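Local coordinates for 5-carboxyvanillate decarboxylase (Sphingobium sp. SYK-6, PDB 4ICM), which probably catalyses the metal-dependent removal of a carboxylate group from 5-carboxyvanillate, using a bound manganese ion, at residues A6-V11 against A295-Y300; N144-D149 against H174-S179. All blocks are in the same frame, centred on the assembly; numbering follows the deposited sequence.

How the contacts relate
The chain enters the barrel at its first strand, and residues 6-11 on that strand form one side of contact 1. It then runs round the sheet through strands 71-76 and 111-115 to strand 140-144, where the loop 144-149 begins. After helix 158-167 and strand 171-174, residues 174-179 return to that loop in contact 2 and close a short excursion. Only after the last strand, 292-293, do residues 295-300 reach strand 5-11, so contact 2 is nested inside the long loop that contact 1 closes. Contact 1 joins the beginning and end of the barrel, contact 2 two neighbouring strand ends. They meet at one manganese ion, bound by Glu8, Asp297 and His174.

Contact 1 of 2, residues A6-V11 against A295-Y300; sequences ATEEAV and AIDYPY. With MN (manganese (II) ion), chain I.
Glu8 swings CG away from its own amide nitrogen (chi1 -161°) and stays extended beyond it, so its carboxylate comes to lie alongside that of Asp297 at the manganese ion. Glu9 instead folds back at chi2 (-47°) and lays its carboxylate against the backbone of residues 296-298. Here the first strand of the TIM barrel meets the loop that follows the last, where the barrel closes on itself. Glu8 OE2 and Asp297 OD1 each bind the metal at 2.2 Å and lie 3.0 Å from each other, two oxygens held close by a shared cation, with their carboxylate planes 77° apart. Three waters and His174 complete the site; Tyr172 and Ser272 hold the other oxygen of Glu8, and His227 holds OD2 of Asp297. Beside the metal, Glu9 acts as a bracket. Its OE1 accepts from Ile296 N at 2.9 Å and from Asp297 N at 3.2 Å, both on the syn side, while Glu8 N reaches the same oxygen at 2.9 Å from above the carboxylate plane. Tyr298 N binds Glu9 OE2 at 2.9 Å, also on the syn side. One backbone bond follows, Ala10 N to Tyr298 O at 3.0 Å. Apolar contacts finish either end: Ala6 CB packs on CG1 and CD1 of Ile296, and Ala10 CB sits against Pro299 CD and at the edge of the Tyr300 ring. A buried carboxylate that receives four N-H groups is likely to be stabilised as an anion, and its bonds fix the backbone of Glu8 and Asp297. Glu9 is thus a second-shell group: it binds no metal itself but ties together the two chain segments that supply two of the ligands.

Contact 2 of 2, residues N144-D149 against H174-S179; sequences NSHTND and HPRAPS. With MN (manganese (II) ion), chain I.
The imidazole of His146 is sandwiched between two residues of the facing loop: the guanidinium of Arg176 lies flat on one face, centres 3.7 Å apart and planes 15° from parallel, and Ser179 CB makes a CH-pi contact over the centre of the opposite face. Ala177 O and a water on NE2 lie at the ring's edge, in its plane. These are loops that follow two adjacent parallel strands of the TIM barrel, which pair up to Asn144 and His174 before separating. Arg176 crosses its partner's side chain at about a right angle, bent at chi3 (130°), so that NH1 also reaches His146 O at 2.9 Å, from above the carbonyl plane. A second water joins NH1 to Asn148 N, and NE makes a salt bridge to Asp32. A leucine in place of Arg176 would probably cost His146 O its bond from NH1 and Asp32 its salt bridge, and leave one face of the imidazole without its flat cover. The ring's own loop steadies it too, Asp149 N donating to His146 ND1. Nearer the strands, Ser145 N makes a weak bond to His174 O, and the Asn144 amide stands beside the His174 ring, nearly perpendicular to it. His174 binds manganese through NE2 at 2.2 Å, while its ND1 donates in the ring plane to a lone pair of Pro175 O, 2.9 Å away.

Contact 1 of 2, residues A6-V11 against A295-Y300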
ATOM      1  N   ALA A   6     -13.399   6.330 -20.870  1.00 11.95           N
ATOM      2  CA  ALA A   6     -13.191   5.493 -19.685  1.00 12.07           C
ATOM      3  C   ALA A   6     -12.092   4.462 -19.963  1.00 13.28           C
ATOM      4  O   ALA A   6     -12.185   3.695 -20.930  1.00  9.27           O
ATOM      5  CB  ALA A   6     -14.513   4.811 -19.283  1.00  8.26           C
ATOM      6  N   THR A   7     -11.040   4.450 -19.142  1.00 10.28           N
ATOM      7  CA  THR A   7      -9.820   3.722 -19.515  1.00 11.05           C
ATOM      8  C   THR A   7      -9.586   2.333 -18.902  1.00  9.00           C
ATOM      9  O   THR A   7      -8.567   1.711 -19.189  1.00 14.76           O
ATOM     10  CB  THR A   7      -8.558   4.576 -19.263  1.00 10.36           C
ATOM     11  OG1 THR A   7      -8.542   5.036 -17.899  1.00  7.63           O
ATOM     12  CG2 THR A   7      -8.549   5.776 -20.194  1.00 10.13           C
ATOM     13  N   GLU A   8     -10.494   1.846 -18.057  1.00  8.87           N
ATOM     14  CA  GLU A   8     -10.272   0.535 -17.439  1.00 10.68           C
ATOM     15  C   GLU A   8     -11.547  -0.278 -17.490  1.00 10.48           C
ATOM     16  O   GLU A   8     -12.096  -0.675 -16.460  1.00 10.59           O
ATOM     17  CB  GLU A   8      -9.763   0.650 -15.995  1.00 11.21           C
ATOM     18  CG  GLU A   8      -9.092  -0.635 -15.488  1.00  8.96           C
ATOM     19  CD  GLU A   8      -8.755  -0.585 -14.012  1.00 11.52           C
ATOM     20  OE1 GLU A   8      -7.910   0.247 -13.609  1.00 10.87           O
ATOM     21  OE2 GLU A   8      -9.321  -1.381 -13.244  1.00 11.48           O
ATOM     22  N   GLU A   9     -12.021  -0.524 -18.701  1.00 10.12           N
ATOM     23  CA  GLU A   9     -13.349  -1.095 -18.862  1.00 10.47           C
ATOM     24  C   GLU A   9     -13.237  -2.536 -19.312  1.00 11.31           C
ATOM     25  O   GLU A   9     -12.789  -2.819 -20.416  1.00 11.86           O
ATOM     26  CB  GLU A   9     -14.155  -0.241 -19.837  1.00 10.49           C
ATOM     27  CG  GLU A   9     -13.994   1.249 -19.528  1.00  9.73           C
ATOM     28  CD  GLU A   9     -14.161   1.557 -18.037  1.00 12.66           C
ATOM     29  OE1 GLU A   9     -13.322   2.295 -17.460  1.00 10.96           O
ATOM     30  OE2 GLU A   9     -15.135   1.060 -17.435  1.00  9.97           O
ATOM     31  N   ALA A  10     -13.638  -3.443 -18.432  1.00 11.42           N
ATOM     32  CA  ALA A  10     -13.434  -4.867 -18.638  1.00 12.20           C
ATOM     33  C   ALA A  10     -14.411  -5.484 -19.643  1.00 12.95           C
ATOM     34  O   ALA A  10     -15.560  -5.064 -19.764  1.00 12.84           O
ATOM     35  CB  ALA A  10     -13.520  -5.596 -17.311  1.00 14.26           C
ATOM     36  N   VAL A  11     -13.942  -6.504 -20.344  1.00 13.74           N
ATOM     37  CA  VAL A  11     -14.779  -7.207 -21.293  1.00 14.55           C
ATOM     38  C   VAL A  11     -14.255  -8.636 -21.354  1.00 15.34           C
ATOM     39  O   VAL A  11     -13.122  -8.892 -20.963  1.00 15.28           O
ATOM     40  CB  VAL A  11     -14.737  -6.518 -22.683  1.00 14.76           C
ATOM     41  CG1 VAL A  11     -13.356  -6.671 -23.330  1.00 17.72           C
ATOM     42  CG2 VAL A  11     -15.823  -7.056 -23.592  1.00 17.16           C
ATOM     43  N   ALA A 295     -11.392   6.848 -15.379  1.00  6.77           N
ATOM     44  CA  ALA A 295     -11.865   5.514 -15.725  1.00  7.12           C
ATOM     45  C   ALA A 295     -13.100   5.196 -14.892  1.00  9.24           C
ATOM     46  O   ALA A 295     -13.407   5.901 -13.921  1.00  9.96           O
ATOM     47  CB  ALA A 295     -10.768   4.472 -15.507  1.00  6.96           C
ATOM     48  N   ILE A 296     -13.805   4.142 -15.277  1.00  8.00           N
ATOM     49  CA  ILE A 296     -14.998   3.718 -14.563  1.00  7.31           C
ATOM     50  C   ILE A 296     -14.761   2.436 -13.780  1.00  7.23           C
ATOM     51  O   ILE A 296     -15.152   2.347 -12.615  1.00 10.95           O
ATOM     52  CB  ILE A 296     -16.168   3.480 -15.527  1.00 10.53           C
ATOM     53  CG1 ILE A 296     -16.528   4.762 -16.274  1.00 13.54           C
ATOM     54  CG2 ILE A 296     -17.387   2.953 -14.768  1.00 11.21           C
ATOM     55  CD1 ILE A 296     -17.548   4.535 -17.407  1.00  9.18           C
ATOM     56  N   ASP A 297     -14.123   1.461 -14.435  1.00  7.82           N
ATOM     57  CA  ASP A 297     -13.962   0.086 -13.936  1.00  8.23           C
ATOM     58  C   ASP A 297     -15.283  -0.680 -14.051  1.00  8.66           C
ATOM     59  O   ASP A 297     -15.640  -1.465 -13.174  1.00 12.55           O
ATOM     60  CB  ASP A 297     -13.443   0.045 -12.489  1.00 10.43           C
ATOM     61  CG  ASP A 297     -12.463  -1.088 -12.243  1.00 18.46           C
ATOM     62  OD1 ASP A 297     -12.300  -1.946 -13.140  1.00 15.35           O
ATOM     63  OD2 ASP A 297     -11.863  -1.116 -11.138  1.00 14.02           O
ATOM     64  N   TYR A 298     -16.010  -0.415 -15.134  1.00  9.31           N
ATOM     65  CA  TYR A 298     -17.226  -1.131 -15.465  1.00  9.46           C
ATOM     66  C   TYR A 298     -16.796  -2.538 -15.871  1.00 12.88           C
ATOM     67  O   TYR A 298     -15.737  -2.707 -16.469  1.00 13.25           O
ATOM     68  CB  TYR A 298     -17.919  -0.425 -16.638  1.00 11.67           C
ATOM     69  CG  TYR A 298     -19.201  -1.069 -17.085  1.00 13.22           C
ATOM     70  CD1 TYR A 298     -20.401  -0.784 -16.448  1.00 14.19           C
ATOM     71  CD2 TYR A 298     -19.218  -1.972 -18.143  1.00 14.17           C
ATOM     72  CE1 TYR A 298     -21.594  -1.381 -16.854  1.00 14.77           C
ATOM     73  CE2 TYR A 298     -20.409  -2.575 -18.561  1.00 14.52           C
ATOM     74  CZ  TYR A 298     -21.591  -2.271 -17.914  1.00 11.51           C
ATOM     75  OH  TYR A 298     -22.771  -2.856 -18.310  1.00 11.91           O
ATOM     76  N   PRO A 299     -17.601  -3.558 -15.547  1.00 14.31           N
ATOM     77  CA  PRO A 299     -18.903  -3.542 -14.874  1.00 10.55           C
ATOM     78  C   PRO A 299     -18.828  -3.742 -13.365  1.00 14.73           C
ATOM     79  O   PRO A 299     -19.859  -3.913 -12.712  1.00 19.58           O
ATOM     80  CB  PRO A 299     -19.619  -4.738 -15.512  1.00 12.05           C
ATOM     81  CG  PRO A 299     -18.517  -5.715 -15.747  1.00 19.89           C
ATOM     82  CD  PRO A 299     -17.304  -4.881 -16.132  1.00 14.89           C
ATOM     83  N   TYR A 300     -17.619  -3.727 -12.818  1.00 15.71           N
ATOM     84  CA  TYR A 300     -17.431  -3.916 -11.390  1.00 17.39           C
ATOM     85  C   TYR A 300     -17.858  -2.667 -10.640  1.00 17.05           C
ATOM     86  O   TYR A 300     -18.172  -2.728  -9.457  1.00 20.43           O
ATOM     87  CB  TYR A 300     -15.973  -4.282 -11.094  1.00 19.01           C
ATOM     88  CG  TYR A 300     -15.536  -5.516 -11.850  1.00 24.50           C
ATOM     89  CD1 TYR A 300     -15.876  -6.788 -11.397  1.00 28.61           C
ATOM     90  CD2 TYR A 300     -14.812  -5.410 -13.034  1.00 26.80           C
ATOM     91  CE1 TYR A 300     -15.491  -7.926 -12.094  1.00 28.67           C
ATOM     92  CE2 TYR A 300     -14.419  -6.543 -13.739  1.00 30.21           C
ATOM     93  CZ  TYR A 300     -14.765  -7.797 -13.267  1.00 30.43           C
ATOM     94  OH  TYR A 300     -14.376  -8.922 -13.967  1.00 30.55           O
TER
HETATM   95 MN    MN I 401     -10.535  -3.214 -13.313  1.00 13.69          MN
HETATM   96  O   HOH W   1     -11.182  -3.233 -15.572  1.00  8.88           O
HETATM   97  O   HOH W   2     -10.106  -3.676 -11.119  1.00 15.57           O
HETATM   98  O   HOH W   3     -11.753  -5.020 -13.026  1.00 17.57           O

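Contact 2 of 2, residues N144-D149 against H174-S179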
ATOM      1  N   ASN A 144      -2.387  -8.461 -16.241  1.00 13.12           N
ATOM      2  CA  ASN A 144      -2.896  -8.437 -14.865  1.00 12.58           C
ATOM      3  C   ASN A 144      -1.861  -8.849 -13.827  1.00 18.85           C
ATOM      4  O   ASN A 144      -1.713 -10.034 -13.535  1.00 17.34           O
ATOM      5  CB  ASN A 144      -4.115  -9.339 -14.772  1.00 17.10           C
ATOM      6  CG  ASN A 144      -5.121  -9.020 -15.841  1.00 17.87           C
ATOM      7  OD1 ASN A 144      -5.800  -8.004 -15.756  1.00 12.63           O
ATOM      8  ND2 ASN A 144      -5.192  -9.860 -16.884  1.00 14.08           N
ATOM      9  N   SER A 145      -1.174  -7.850 -13.275  1.00 13.41           N
ATOM     10  CA  SER A 145      -0.039  -8.036 -12.376  1.00 11.58           C
ATOM     11  C   SER A 145       0.765  -9.314 -12.665  1.00 15.15           C
ATOM     12  O   SER A 145       1.158  -9.546 -13.808  1.00 15.07           O
ATOM     13  CB  SER A 145      -0.475  -7.940 -10.916  1.00 15.56           C
ATOM     14  OG  SER A 145       0.631  -7.584 -10.116  1.00 14.12           O
ATOM     15  N   HIS A 146       0.962 -10.161 -11.662  1.00 12.53           N
ATOM     16  CA  HIS A 146       1.952 -11.236 -11.783  1.00 13.22           C
ATOM     17  C   HIS A 146       1.604 -12.295 -12.831  1.00 15.45           C
ATOM     18  O   HIS A 146       0.445 -12.468 -13.205  1.00 14.36           O
ATOM     19  CB  HIS A 146       2.185 -11.918 -10.438  1.00 13.17           C
ATOM     20  CG  HIS A 146       1.122 -12.907 -10.070  1.00 13.59           C
ATOM     21  ND1 HIS A 146       1.212 -14.246 -10.381  1.00 14.50           N
ATOM     22  CD2 HIS A 146      -0.055 -12.750  -9.418  1.00 14.16           C
ATOM     23  CE1 HIS A 146       0.141 -14.874  -9.929  1.00 17.35           C
ATOM     24  NE2 HIS A 146      -0.647 -13.987  -9.346  1.00 13.97           N
ATOM     25  N   THR A 147       2.634 -12.995 -13.293  1.00 14.80           N
ATOM     26  CA  THR A 147       2.453 -14.190 -14.103  1.00 15.81           C
ATOM     27  C   THR A 147       3.315 -15.276 -13.475  1.00 16.30           C
ATOM     28  O   THR A 147       4.504 -15.052 -13.196  1.00 16.13           O
ATOM     29  CB  THR A 147       2.856 -13.978 -15.579  1.00 16.26           C
ATOM     30  OG1 THR A 147       2.022 -12.976 -16.168  1.00 16.14           O
ATOM     31  CG2 THR A 147       2.693 -15.277 -16.381  1.00 17.38           C
ATOM     32  N   ASN A 148       2.697 -16.429 -13.233  1.00 16.92           N
ATOM     33  CA  ASN A 148       3.354 -17.554 -12.583  1.00 17.46           C
ATOM     34  C   ASN A 148       4.030 -17.158 -11.268  1.00 16.77           C
ATOM     35  O   ASN A 148       5.085 -17.687 -10.919  1.00 17.05           O
ATOM     36  CB  ASN A 148       4.360 -18.203 -13.531  1.00 20.28           C
ATOM     37  CG  ASN A 148       3.712 -18.705 -14.812  1.00 24.12           C
ATOM     38  OD1 ASN A 148       2.555 -19.122 -14.812  1.00 26.78           O
ATOM     39  ND2 ASN A 148       4.461 -18.669 -15.913  1.00 24.60           N
ATOM     40  N   ASP A 149       3.417 -16.214 -10.561  1.00 15.89           N
ATOM     41  CA  ASP A 149       3.899 -15.780  -9.254  1.00 15.20           C
ATOM     42  C   ASP A 149       5.289 -15.158  -9.326  1.00 16.16           C
ATOM     43  O   ASP A 149       6.036 -15.176  -8.357  1.00 15.32           O
ATOM     44  CB  ASP A 149       3.853 -16.938  -8.255  1.00 20.45           C
ATOM     45  CG  ASP A 149       2.455 -17.515  -8.118  1.00 20.86           C
ATOM     46  OD1 ASP A 149       1.565 -16.775  -7.659  1.00 16.41           O
ATOM     47  OD2 ASP A 149       2.237 -18.688  -8.486  1.00 19.08           O
ATOM     48  N   HIS A 174      -3.042  -4.030 -14.812  1.00 10.34           N
ATOM     49  CA  HIS A 174      -4.296  -4.125 -14.087  1.00 10.09           C
ATOM     50  C   HIS A 174      -4.083  -5.069 -12.907  1.00 10.15           C
ATOM     51  O   HIS A 174      -3.146  -5.872 -12.925  1.00 12.77           O
ATOM     52  CB  HIS A 174      -5.345  -4.690 -15.062  1.00 10.69           C
ATOM     53  CG  HIS A 174      -6.735  -4.748 -14.516  1.00 11.56           C
ATOM     54  ND1 HIS A 174      -7.161  -5.746 -13.665  1.00 11.60           N
ATOM     55  CD2 HIS A 174      -7.815  -3.963 -14.745  1.00 10.21           C
ATOM     56  CE1 HIS A 174      -8.431  -5.550 -13.363  1.00 12.56           C
ATOM     57  NE2 HIS A 174      -8.853  -4.479 -14.014  1.00 16.61           N
ATOM     58  N   PRO A 175      -4.922  -4.970 -11.860  1.00  9.74           N
ATOM     59  CA  PRO A 175      -4.690  -5.924 -10.774  1.00 11.39           C
ATOM     60  C   PRO A 175      -5.049  -7.370 -11.094  1.00 15.57           C
ATOM     61  O   PRO A 175      -5.742  -7.679 -12.069  1.00 13.00           O
ATOM     62  CB  PRO A 175      -5.608  -5.414  -9.656  1.00 15.37           C
ATOM     63  CG  PRO A 175      -5.726  -3.962  -9.921  1.00 15.80           C
ATOM     64  CD  PRO A 175      -5.782  -3.854 -11.421  1.00 13.00           C
ATOM     65  N   ARG A 176      -4.572  -8.226 -10.195  1.00 15.90           N
ATOM     66  CA  ARG A 176      -4.848  -9.639 -10.126  1.00 17.17           C
ATOM     67  C   ARG A 176      -4.815  -9.887  -8.620  1.00 13.18           C
ATOM     68  O   ARG A 176      -4.349  -9.022  -7.879  1.00 12.82           O
ATOM     69  CB  ARG A 176      -3.674 -10.356 -10.755  1.00 27.85           C
ATOM     70  CG  ARG A 176      -4.021 -11.505 -11.586  1.00 30.93           C
ATOM     71  CD  ARG A 176      -2.797 -12.359 -11.727  1.00 23.21           C
ATOM     72  NE  ARG A 176      -3.149 -13.726 -11.414  1.00 22.25           N
ATOM     73  CZ  ARG A 176      -2.529 -14.782 -11.911  1.00 15.26           C
ATOM     74  NH1 ARG A 176      -1.505 -14.615 -12.740  1.00 17.29           N
ATOM     75  NH2 ARG A 176      -2.931 -15.997 -11.570  1.00 18.04           N
ATOM     76  N   ALA A 177      -5.288 -11.039  -8.150  1.00 12.32           N
ATOM     77  CA  ALA A 177      -5.183 -11.342  -6.724  1.00 11.63           C
ATOM     78  C   ALA A 177      -3.708 -11.561  -6.350  1.00 11.64           C
ATOM     79  O   ALA A 177      -2.922 -11.986  -7.192  1.00 12.11           O
ATOM     80  CB  ALA A 177      -6.013 -12.563  -6.372  1.00 12.27           C
ATOM     81  N   PRO A 178      -3.338 -11.245  -5.094  1.00 11.13           N
ATOM     82  CA  PRO A 178      -1.980 -11.447  -4.571  1.00 11.11           C
ATOM     83  C   PRO A 178      -1.383 -12.790  -4.988  1.00 13.39           C
ATOM     84  O   PRO A 178      -2.065 -13.822  -4.952  1.00 17.34           O
ATOM     85  CB  PRO A 178      -2.193 -11.378  -3.059  1.00 14.79           C
ATOM     86  CG  PRO A 178      -3.272 -10.332  -2.917  1.00 10.09           C
ATOM     87  CD  PRO A 178      -4.209 -10.586  -4.100  1.00 14.67           C
ATOM     88  N   SER A 179      -0.120 -12.766  -5.401  1.00 12.11           N
ATOM     89  CA  SER A 179       0.539 -13.968  -5.884  1.00 12.97           C
ATOM     90  C   SER A 179       0.844 -14.862  -4.701  1.00 13.22           C
ATOM     91  O   SER A 179       0.660 -14.470  -3.544  1.00 15.59           O
ATOM     92  CB  SER A 179       1.840 -13.623  -6.613  1.00 13.00           C
ATOM     93  OG  SER A 179       2.860 -13.306  -5.676  1.00 12.58           O
TER
HETATM   94 MN    MN I 401     -10.535  -3.214 -13.313  1.00 13.69          MN
HETATM   95  O   HOH W   4      -2.689 -14.580  -7.869  1.00 14.52           O
HETATM   96  O   HOH W   5      -0.022 -17.018 -13.556  1.00 23.21           O
HETATM   97  O   HOH W   1     -11.182  -3.233 -15.572  1.00  8.88           O
HETATM   98  O   HOH W   3     -11.753  -5.020 -13.026  1.00 17.57           O
HETATM   99  O   HOH W   2     -10.106  -3.676 -11.119  1.00 15.57           O